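Local coordinates for protein putative carbohydrate-active enzyme (Uncultured organism, PDB 5WH8) that probably hydrolyses O-glycosidic bonds in cellulose through this glycoside hydrolase family 5 domain, one part of a longer multi-modular cellulase, at residues K27-R32 and Q309-S315; L31-H37 and I60-A66; F42-Y46 and F273-P277. All coordinates share one frame; numbering follows the deposited sequence.

Contact 1: K27-R32 and Q309-S315; sequences KPVQLR and QPKSYES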
loop_
_atom_site.group_PDB
_atom_site.type_symbol
_atom_site.label_atom_id
_atom_site.label_comp_id
_atom_site.label_asym_id
_atom_site.label_seq_id
_atom_site.Cartn_x
_atom_site.Cartn_y
_atom_site.Cartn_z
ATOM N N LYS A 27 -18.322 0.140 -10.088
ATOM C CA LYS A 27 -17.635 1.063 -10.999
ATOM C C LYS A 27 -16.118 0.975 -10.803
ATOM O O LYS A 27 -15.662 0.855 -9.669
ATOM C CB LYS A 27 -18.094 2.500 -10.760
ATOM C CG LYS A 27 -19.602 2.749 -10.912
ATOM C CD LYS A 27 -19.933 4.189 -10.521
ATOM C CE LYS A 27 -21.394 4.520 -10.749
ATOM N NZ LYS A 27 -21.675 5.924 -10.336
ATOM N N PRO A 28 -15.330 1.039 -11.891
ATOM C CA PRO A 28 -13.860 1.041 -11.755
ATOM C C PRO A 28 -13.359 2.198 -10.887
ATOM O O PRO A 28 -13.861 3.322 -11.026
ATOM C CB PRO A 28 -13.366 1.202 -13.195
ATOM C CG PRO A 28 -14.501 0.709 -14.037
ATOM C CD PRO A 28 -15.740 1.143 -13.306
ATOM N N VAL A 29 -12.380 1.915 -10.024
ATOM C CA VAL A 29 -11.804 2.907 -9.101
ATOM C C VAL A 29 -10.297 2.888 -9.232
ATOM O O VAL A 29 -9.722 1.806 -9.271
ATOM C CB VAL A 29 -12.187 2.596 -7.617
ATOM C CG1 VAL A 29 -11.416 3.472 -6.616
ATOM C CG2 VAL A 29 -13.677 2.766 -7.390
ATOM N N GLN A 30 -9.684 4.071 -9.297
ATOM C CA GLN A 30 -8.229 4.252 -9.163
ATOM C C GLN A 30 -7.995 5.136 -7.929
ATOM O O GLN A 30 -8.435 6.288 -7.907
ATOM C CB GLN A 30 -7.623 4.904 -10.416
ATOM C CG GLN A 30 -6.130 5.239 -10.248
ATOM C CD GLN A 30 -5.556 6.102 -11.339
ATOM O OE1 GLN A 30 -6.207 7.019 -11.844
ATOM N NE2 GLN A 30 -4.312 5.828 -11.703
ATOM N N LEU A 31 -7.298 4.602 -6.928
ATOM C CA LEU A 31 -6.955 5.337 -5.699
ATOM C C LEU A 31 -5.526 5.855 -5.789
ATOM O O LEU A 31 -4.688 5.221 -6.406
ATOM C CB LEU A 31 -7.075 4.438 -4.473
ATOM C CG LEU A 31 -8.418 3.738 -4.218
ATOM C CD1 LEU A 31 -8.307 2.764 -3.045
ATOM C CD2 LEU A 31 -9.567 4.780 -4.014
ATOM N N ARG A 32 -5.275 7.001 -5.149
ATOM C CA ARG A 32 -3.959 7.628 -5.112
ATOM C C ARG A 32 -3.627 8.020 -3.680
ATOM O O ARG A 32 -4.442 8.662 -3.018
ATOM C CB ARG A 32 -3.922 8.874 -6.018
ATOM C CG ARG A 32 -4.466 8.603 -7.437
ATOM C CD ARG A 32 -4.551 9.894 -8.285
ATOM N NE ARG A 32 -5.402 10.881 -7.635
ATOM C CZ ARG A 32 -6.264 11.695 -8.249
ATOM N NH1 ARG A 32 -6.416 11.683 -9.577
ATOM N NH2 ARG A 32 -6.973 12.539 -7.519
ATOM N N GLN A 309 -5.234 16.358 -8.721
ATOM C CA GLN A 309 -6.043 16.191 -9.934
ATOM C C GLN A 309 -7.443 15.687 -9.573
ATOM O O GLN A 309 -7.672 15.172 -8.473
ATOM C CB GLN A 309 -5.370 15.220 -10.909
ATOM C CG GLN A 309 -3.965 15.632 -11.350
ATOM C CD GLN A 309 -3.869 17.066 -11.848
ATOM O OE1 GLN A 309 -4.633 17.502 -12.705
ATOM N NE2 GLN A 309 -2.908 17.806 -11.310
ATOM N N PRO A 310 -8.401 15.854 -10.493
ATOM C CA PRO A 310 -9.741 15.298 -10.250
ATOM C C PRO A 310 -9.697 13.820 -9.859
ATOM O O PRO A 310 -8.872 13.063 -10.378
ATOM C CB PRO A 310 -10.444 15.485 -11.594
ATOM C CG PRO A 310 -9.758 16.656 -12.205
ATOM C CD PRO A 310 -8.329 16.580 -11.773
ATOM N N LYS A 311 -10.572 13.432 -8.940
ATOM C CA LYS A 311 -10.658 12.038 -8.504
ATOM C C LYS A 311 -10.862 11.095 -9.669
ATOM O O LYS A 311 -11.643 11.366 -10.595
ATOM C CB LYS A 311 -11.794 11.846 -7.505
ATOM C CG LYS A 311 -11.675 12.602 -6.197
ATOM C CD LYS A 311 -10.402 12.232 -5.431
ATOM C CE LYS A 311 -10.410 12.807 -4.037
ATOM N NZ LYS A 311 -9.137 12.572 -3.317
ATOM N N SER A 312 -10.174 9.963 -9.595
ATOM C CA SER A 312 -10.239 8.929 -10.615
ATOM C C SER A 312 -11.261 7.848 -10.215
ATOM O O SER A 312 -11.005 6.634 -10.243
ATOM C CB SER A 312 -8.859 8.328 -10.839
ATOM O OG SER A 312 -8.810 7.633 -12.059
ATOM N N TYR A 313 -12.435 8.334 -9.835
ATOM C CA TYR A 313 -13.586 7.496 -9.564
ATOM C C TYR A 313 -14.827 8.358 -9.627
ATOM O O TYR A 313 -14.748 9.593 -9.596
ATOM C CB TYR A 313 -13.477 6.800 -8.203
ATOM C CG TYR A 313 -13.057 7.646 -7.014
ATOM C CD1 TYR A 313 -13.966 8.449 -6.326
ATOM C CD2 TYR A 313 -11.753 7.599 -6.557
ATOM C CE1 TYR A 313 -13.578 9.187 -5.206
ATOM C CE2 TYR A 313 -11.353 8.336 -5.457
ATOM C CZ TYR A 313 -12.253 9.123 -4.784
ATOM O OH TYR A 313 -11.850 9.861 -3.670
ATOM N N GLU A 314 -15.973 7.693 -9.732
ATOM C CA GLU A 314 -17.265 8.356 -9.712
ATOM C C GLU A 314 -18.049 7.834 -8.516
ATOM O O GLU A 314 -18.110 6.634 -8.274
ATOM C CB GLU A 314 -18.018 8.100 -11.027
ATOM C CG GLU A 314 -19.418 8.675 -11.088
ATOM C CD GLU A 314 -20.136 8.275 -12.365
ATOM O OE1 GLU A 314 -21.137 7.536 -12.281
ATOM O OE2 GLU A 314 -19.687 8.691 -13.455
ATOM N N SER A 315 -18.634 8.739 -7.751
ATOM C CA SER A 315 -19.338 8.353 -6.543
ATOM C C SER A 315 -20.443 7.333 -6.812
ATOM O O SER A 315 -21.071 7.348 -7.878
ATOM C CB SER A 315 -19.947 9.591 -5.888
ATOM O OG SER A 315 -20.637 9.252 -4.700
HETATM O O HOH W 1 -15.804 4.869 -9.813
HETATM O O HOH W 2 -8.399 9.012 -7.352
HETATM O O HOH W 3 -6.312 11.443 -4.838
#

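Contact 2: L31-H37 and I60-A66; sequences LRGMSSH and IDIFRLA. With EDO (1,2-ethanediol), chain M.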
loop_
_atom_site.group_PDB
_atom_site.type_symbol
_atom_site.label_atom_id
_atom_site.label_comp_id
_atom_site.label_asym_id
_atom_site.label_seq_id
_atom_site.Cartn_x
_atom_site.Cartn_y
_atom_site.Cartn_z
ATOM N N LEU A 31 -7.298 4.602 -6.928
ATOM C CA LEU A 31 -6.955 5.337 -5.699
ATOM C C LEU A 31 -5.526 5.855 -5.789
ATOM O O LEU A 31 -4.688 5.221 -6.406
ATOM C CB LEU A 31 -7.075 4.438 -4.473
ATOM C CG LEU A 31 -8.418 3.738 -4.218
ATOM C CD1 LEU A 31 -8.307 2.764 -3.045
ATOM C CD2 LEU A 31 -9.567 4.780 -4.014
ATOM N N ARG A 32 -5.275 7.001 -5.149
ATOM C CA ARG A 32 -3.959 7.628 -5.112
ATOM C C ARG A 32 -3.627 8.020 -3.680
ATOM O O ARG A 32 -4.442 8.662 -3.018
ATOM C CB ARG A 32 -3.922 8.874 -6.018
ATOM C CG ARG A 32 -4.466 8.603 -7.437
ATOM C CD ARG A 32 -4.551 9.894 -8.285
ATOM N NE ARG A 32 -5.402 10.881 -7.635
ATOM C CZ ARG A 32 -6.264 11.695 -8.249
ATOM N NH1 ARG A 32 -6.416 11.683 -9.577
ATOM N NH2 ARG A 32 -6.973 12.539 -7.519
ATOM N N GLY A 33 -2.449 7.652 -3.179
ATOM C CA GLY A 33 -2.112 8.077 -1.830
ATOM C C GLY A 33 -0.640 7.959 -1.461
ATOM O O GLY A 33 0.255 7.963 -2.328
ATOM N N MET A 34 -0.398 7.827 -0.152
ATOM C CA MET A 34 0.949 7.877 0.433
ATOM C C MET A 34 1.208 6.684 1.334
ATOM O O MET A 34 0.295 6.164 1.973
ATOM C CB MET A 34 1.151 9.145 1.269
ATOM C CG MET A 34 1.095 10.446 0.494
ATOM S SD MET A 34 2.430 10.627 -0.721
ATOM C CE MET A 34 3.914 10.618 0.301
ATOM N N SER A 35 2.463 6.257 1.354
ATOM C CA SER A 35 2.974 5.250 2.296
ATOM C C SER A 35 3.736 5.872 3.462
ATOM O O SER A 35 4.488 6.829 3.287
ATOM C CB SER A 35 3.916 4.269 1.585
ATOM O OG SER A 35 4.333 3.204 2.436
ATOM N N SER A 36 3.579 5.292 4.652
ATOM C CA SER A 36 4.511 5.572 5.736
ATOM C C SER A 36 5.890 5.078 5.361
ATOM O O SER A 36 6.053 4.211 4.484
ATOM C CB SER A 36 4.063 4.902 7.053
ATOM O OG SER A 36 4.297 3.498 7.049
ATOM N N HIS A 37 6.898 5.602 6.048
ATOM C CA HIS A 37 8.225 4.983 6.092
ATOM C C HIS A 37 8.152 3.986 7.275
ATOM O O HIS A 37 7.047 3.608 7.689
ATOM C CB HIS A 37 9.293 6.082 6.267
ATOM C CG HIS A 37 10.681 5.729 5.819
ATOM N ND1 HIS A 37 11.446 4.760 6.426
ATOM C CD2 HIS A 37 11.470 6.286 4.865
ATOM C CE1 HIS A 37 12.639 4.710 5.848
ATOM N NE2 HIS A 37 12.674 5.622 4.890
ATOM N N ILE A 60 -5.412 12.791 -0.344
ATOM C CA ILE A 60 -5.135 11.368 -0.542
ATOM C C ILE A 60 -6.413 10.543 -0.419
ATOM O O ILE A 60 -7.356 10.944 0.274
ATOM C CB ILE A 60 -4.081 10.781 0.449
ATOM C CG1 ILE A 60 -4.555 10.738 1.915
ATOM C CG2 ILE A 60 -2.740 11.522 0.309
ATOM C CD1 ILE A 60 -3.660 9.894 2.822
ATOM N N ASP A 61 -6.421 9.399 -1.095
ATOM C CA ASP A 61 -7.532 8.447 -1.044
ATOM C C ASP A 61 -7.244 7.267 -0.128
ATOM O O ASP A 61 -8.167 6.533 0.251
ATOM C CB ASP A 61 -7.820 7.871 -2.419
ATOM C CG ASP A 61 -8.185 8.917 -3.450
ATOM O OD1 ASP A 61 -9.044 9.787 -3.167
ATOM O OD2 ASP A 61 -7.598 8.843 -4.555
ATOM N N ILE A 62 -5.964 7.060 0.182
ATOM C CA ILE A 62 -5.481 5.831 0.805
ATOM C C ILE A 62 -4.137 6.116 1.520
ATOM O O ILE A 62 -3.326 6.935 1.039
ATOM C CB ILE A 62 -5.335 4.712 -0.265
ATOM C CG1 ILE A 62 -4.911 3.371 0.366
ATOM C CG2 ILE A 62 -4.391 5.132 -1.380
ATOM C CD1 ILE A 62 -5.210 2.214 -0.588
ATOM N N PHE A 63 -3.917 5.467 2.668
ATOM C CA PHE A 63 -2.654 5.531 3.396
ATOM C C PHE A 63 -2.176 4.119 3.666
ATOM O O PHE A 63 -2.964 3.253 4.006
ATOM C CB PHE A 63 -2.796 6.299 4.738
ATOM C CG PHE A 63 -1.474 6.691 5.347
ATOM C CD1 PHE A 63 -0.690 7.680 4.789
ATOM C CD2 PHE A 63 -0.990 6.024 6.455
ATOM C CE1 PHE A 63 0.545 8.002 5.310
ATOM C CE2 PHE A 63 0.247 6.348 6.993
ATOM C CZ PHE A 63 1.008 7.342 6.438
ATOM N N ARG A 64 -0.877 3.898 3.539
ATOM C CA ARG A 64 -0.284 2.575 3.743
ATOM C C ARG A 64 0.601 2.564 4.991
ATOM O O ARG A 64 1.479 3.405 5.147
ATOM C CB ARG A 64 0.514 2.187 2.492
ATOM C CG ARG A 64 1.334 0.907 2.592
ATOM C CD ARG A 64 2.014 0.735 1.271
ATOM N NE ARG A 64 2.747 -0.496 0.988
ATOM C CZ ARG A 64 4.066 -0.592 0.816
ATOM N NH1 ARG A 64 4.894 0.422 1.051
ATOM N NH2 ARG A 64 4.572 -1.742 0.427
ATOM N N LEU A 65 0.343 1.578 5.853
ATOM C CA LEU A 65 1.082 1.361 7.081
ATOM C C LEU A 65 2.156 0.310 6.815
ATOM O O LEU A 65 1.874 -0.885 6.770
ATOM C CB LEU A 65 0.128 0.918 8.212
ATOM C CG LEU A 65 -1.042 1.847 8.520
ATOM C CD1 LEU A 65 -1.947 1.166 9.517
ATOM C CD2 LEU A 65 -0.594 3.177 9.041
ATOM N N ALA A 66 3.382 0.780 6.632
ATOM C CA ALA A 66 4.515 -0.108 6.366
ATOM C C ALA A 66 5.060 -0.641 7.684
ATOM O O ALA A 66 5.803 0.054 8.383
ATOM C CB ALA A 66 5.608 0.632 5.605
HETATM C C1 EDO M . 14.396 4.021 2.170
HETATM O O1 EDO M . 13.942 5.333 1.794
HETATM C C2 EDO M . 15.718 4.015 2.957
HETATM O O2 EDO M . 15.811 5.095 3.906
HETATM O O HOH W 3 -6.312 11.443 -4.838
#

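Contact 3: F42-Y46 and F273-P277; sequences FPKCY and FADKP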
loop_
_atom_site.group_PDB
_atom_site.type_symbol
_atom_site.label_atom_id
_atom_site.label_comp_id
_atom_site.label_asym_id
_atom_site.label_seq_id
_atom_site.Cartn_x
_atom_site.Cartn_y
_atom_site.Cartn_z
ATOM N N PHE A 42 9.762 6.808 12.397
ATOM C CA PHE A 42 9.171 8.151 12.247
ATOM C C PHE A 42 7.802 8.264 12.917
ATOM O O PHE A 42 6.861 8.805 12.338
ATOM C CB PHE A 42 9.054 8.518 10.758
ATOM C CG PHE A 42 10.372 8.534 10.066
ATOM C CD1 PHE A 42 11.172 9.655 10.123
ATOM C CD2 PHE A 42 10.852 7.410 9.426
ATOM C CE1 PHE A 42 12.411 9.660 9.535
ATOM C CE2 PHE A 42 12.079 7.408 8.843
ATOM C CZ PHE A 42 12.872 8.530 8.904
ATOM N N PRO A 43 7.681 7.794 14.175
ATOM C CA PRO A 43 6.340 7.816 14.771
ATOM C C PRO A 43 5.706 9.203 14.902
ATOM O O PRO A 43 4.495 9.271 14.882
ATOM C CB PRO A 43 6.561 7.202 16.160
ATOM C CG PRO A 43 8.005 7.433 16.447
ATOM C CD PRO A 43 8.705 7.318 15.123
ATOM N N LYS A 44 6.488 10.276 15.007
ATOM C CA LYS A 44 5.904 11.609 15.097
ATOM C C LYS A 44 5.190 12.021 13.806
ATOM O O LYS A 44 4.367 12.950 13.813
ATOM C CB LYS A 44 6.985 12.640 15.444
ATOM C CG LYS A 44 7.457 12.547 16.872
ATOM C CD LYS A 44 8.472 13.645 17.201
ATOM C CE LYS A 44 7.808 15.001 17.394
ATOM N NZ LYS A 44 8.787 16.015 17.887
ATOM N N CYS A 45 5.504 11.343 12.699
ATOM C CA CYS A 45 4.874 11.631 11.427
ATOM C C CYS A 45 3.485 10.995 11.237
ATOM O O CYS A 45 2.819 11.310 10.255
ATOM C CB CYS A 45 5.770 11.177 10.256
ATOM S SG CYS A 45 7.284 12.172 10.005
ATOM N N TYR A 46 3.049 10.102 12.133
ATOM C CA TYR A 46 1.828 9.303 11.901
ATOM C C TYR A 46 0.877 9.515 13.074
ATOM O O TYR A 46 0.877 8.762 14.058
ATOM C CB TYR A 46 2.183 7.818 11.680
ATOM C CG TYR A 46 3.311 7.702 10.675
ATOM C CD1 TYR A 46 3.211 8.314 9.422
ATOM C CD2 TYR A 46 4.520 7.094 11.011
ATOM C CE1 TYR A 46 4.273 8.278 8.521
ATOM C CE2 TYR A 46 5.579 7.049 10.111
ATOM C CZ TYR A 46 5.453 7.655 8.878
ATOM O OH TYR A 46 6.527 7.639 8.019
ATOM N N PHE A 273 5.849 9.282 3.141
ATOM C CA PHE A 273 5.488 10.396 4.016
ATOM C C PHE A 273 6.340 10.352 5.268
ATOM O O PHE A 273 6.012 9.650 6.239
ATOM C CB PHE A 273 4.008 10.341 4.386
ATOM C CG PHE A 273 3.518 11.580 5.097
ATOM C CD1 PHE A 273 3.333 12.768 4.417
ATOM C CD2 PHE A 273 3.246 11.545 6.450
ATOM C CE1 PHE A 273 2.867 13.911 5.090
ATOM C CE2 PHE A 273 2.773 12.666 7.116
ATOM C CZ PHE A 273 2.585 13.846 6.438
ATOM N N ALA A 274 7.455 11.078 5.225
ATOM C CA ALA A 274 8.451 11.096 6.280
ATOM C C ALA A 274 9.334 12.311 6.011
ATOM O O ALA A 274 9.315 12.836 4.888
ATOM C CB ALA A 274 9.268 9.814 6.283
ATOM N N ASP A 275 10.083 12.762 7.020
ATOM C CA ASP A 275 10.984 13.912 6.850
ATOM C C ASP A 275 12.458 13.528 6.959
ATOM O O ASP A 275 13.290 14.358 7.304
ATOM C CB ASP A 275 10.638 15.015 7.860
ATOM C CG ASP A 275 10.811 14.582 9.305
ATOM O OD1 ASP A 275 10.963 13.375 9.585
ATOM O OD2 ASP A 275 10.778 15.483 10.183
ATOM N N LYS A 276 12.776 12.272 6.651
ATOM C CA LYS A 276 14.163 11.821 6.497
ATOM C C LYS A 276 14.872 12.633 5.409
ATOM O O LYS A 276 14.271 12.935 4.376
ATOM C CB LYS A 276 14.184 10.324 6.152
ATOM C CG LYS A 276 15.555 9.667 6.168
ATOM C CD LYS A 276 15.433 8.168 6.067
ATOM C CE LYS A 276 16.798 7.468 6.082
ATOM N NZ LYS A 276 17.655 8.008 7.183
ATOM N N PRO A 277 16.160 12.987 5.605
ATOM C CA PRO A 277 16.832 13.796 4.586
ATOM C C PRO A 277 17.327 12.952 3.403
ATOM O O PRO A 277 18.524 12.836 3.136
ATOM C CB PRO A 277 17.995 14.461 5.367
ATOM C CG PRO A 277 18.253 13.584 6.492
ATOM C CD PRO A 277 16.969 12.859 6.834
#

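Contact 1: K27-R32 and Q309-S315
Lys27 and Glu314 form a salt bridge at one end of the contact between Lys27-Arg32 and Gln309-Ser315, which run roughly antiparallel. The lysine chain, extended beyond CG, places NZ of Lys27 2.6 Å from OE1 of Glu314, on the anti side of the carboxylate. The same NZ also donates to the carbonyl of Ser315. At the other end the guanidinium of Arg32 reads two successive carbonyls: NH1 reaches Pro310 O at 2.9 Å, close to the guanidinium plane, and NH2 reaches Gln309 O at 2.9 Å by a more bent bond. A bend at chi3 (-58°) turns the arginine's tip toward this C-terminal segment.

Neutral hydrogen bonds fill the middle. Gln30 N donates to Ser312 O over 3.0 Å, and Ser312 OG, also bound by Lys265, donates to a lone pair of Gln30 OE1 at 2.7 Å. One water joins Gln30 O to Ser312 N, and another joins Pro28 O to Glu314 N.

Apolar contact centres on Tyr313, whose CB meets Val29 CG2 at 4.1 Å while CE2 lies near Leu31 CD2. Its hydroxyl bonds to Asp61, which also forms a salt bridge with Lys311.

Because carbonyls supply many of the acceptors, much of the grip depends on the backbone path of the tail, which is thereby tied to the chain entering the first barrel strand.

Contact 2: L31-H37 and I60-A66
Ser36 OG takes a hydrogen bond from Ala66 N at 2.9 Å and donates one to His37 O at 2.8 Å on a lone pair. Its first torsion, 75°, sets OG between its own backbone N and carbonyl carbon, within reach of both partners. Ser35 OG is likewise held twice: it donates to Ser36 O and accepts from Arg64 NH1, 3.2 Å away and in the guanidinium plane. The arginine reaches it with an extended chain, and its other N-H groups go to Glu145 and Asn148, with NH1 also bridged to Glu237.

Strands 32-36 and 62-68 are parallel neighbours, the first two of the TIM barrel, joined through helix 48-56 in a beta-alpha-beta crossover. Arg64 N bonds to Met34 O and Ser36 N to Arg64 O, the latter nearly straight at 176°. Ser35 and Arg64 share one face of the sheet; Met34 and Phe63 share the other, where Leu54 of the helix touches both. There the Met34 and Ile60 side chains lie nearly perpendicular, CG of Met34 4.0 Å from CG2 of Ile60.

At the N-terminal end of the strand pair, Asp61 OD2 accepts Arg32 N at 3.0 Å through its anti lone pair, and Asp61 N returns a bond to Arg32 O, while OD1 turns to Lys311 in the C-terminal tail. A water links OD2 to Arg32 NH2.

Contact 3: F42-Y46 and F273-P277
The Phe42 ring carries the methyl of Ala274 over one face, a CH-pi contact with CB 4.2 Å from the ring centroid and 11° off the normal. Lys276 reaches the far end of the same ring obliquely, its CB 3.5 Å from Phe42 CZ, with the lysine chain running nearly perpendicular to the phenylalanine. The carboxylate of Asp275 stands steeply to the ring, the two planes 73° apart, with OD1 near CD1; its other oxygen is bound by Ser288.

The Phe273 ring is met at its edge, near its plane, by Cys45 O, 3.4 Å from CE2. Tyr46 CE1 approaches the same edge, 4.0 Å from CD2, the two aromatic side chains lying alongside in opposing senses. With CG anti to its carbonyl carbon (chi1 -48°), Tyr46 extends its ring past Cys45, whose CB lies over one face toward the rim. The phenol thereby donates from OH to Phe273 O at 2.7 Å, and the hydroxyl also takes the backbone N-H of His37. Two bonds thus fix the phenol end and link the C-terminal ends of strands 268-273 and 32-36.

Cys45 SG packs against the backbone, 4.0 Å from Ala274 CA. The short 3-10 turn 43-45 presents this cysteine and the flanking aromatics together. The contact joins the loops that follow strands 32-36 and 268-273, the first and last of the TIM barrel, at their C-terminal ends, the side on which family 5 glycoside hydrolases carry their active-site cleft.

In the fold
All three contacts involve the first barrel strand or the chain beside it. Contact 2 is wholly buried and pairs that strand with its neighbour through regular backbone bonds and inward polar side chains. Contacts 1 and 3 are partly buried and lie toward opposite ends of the strand, their centres about 27 Å apart. Contact 1, before the strand, relies on salt-bridged and carbonyl-bound side chains and on waters; contact 3, beyond it, is largely aromatic, with a single direct hydrogen bond. Contact 2 touches both, meeting contact 1 through Asp61 and contact 3 at the strand's C-terminal end, where Ser35 O probably accepts a hydrogen bond from Phe273 N.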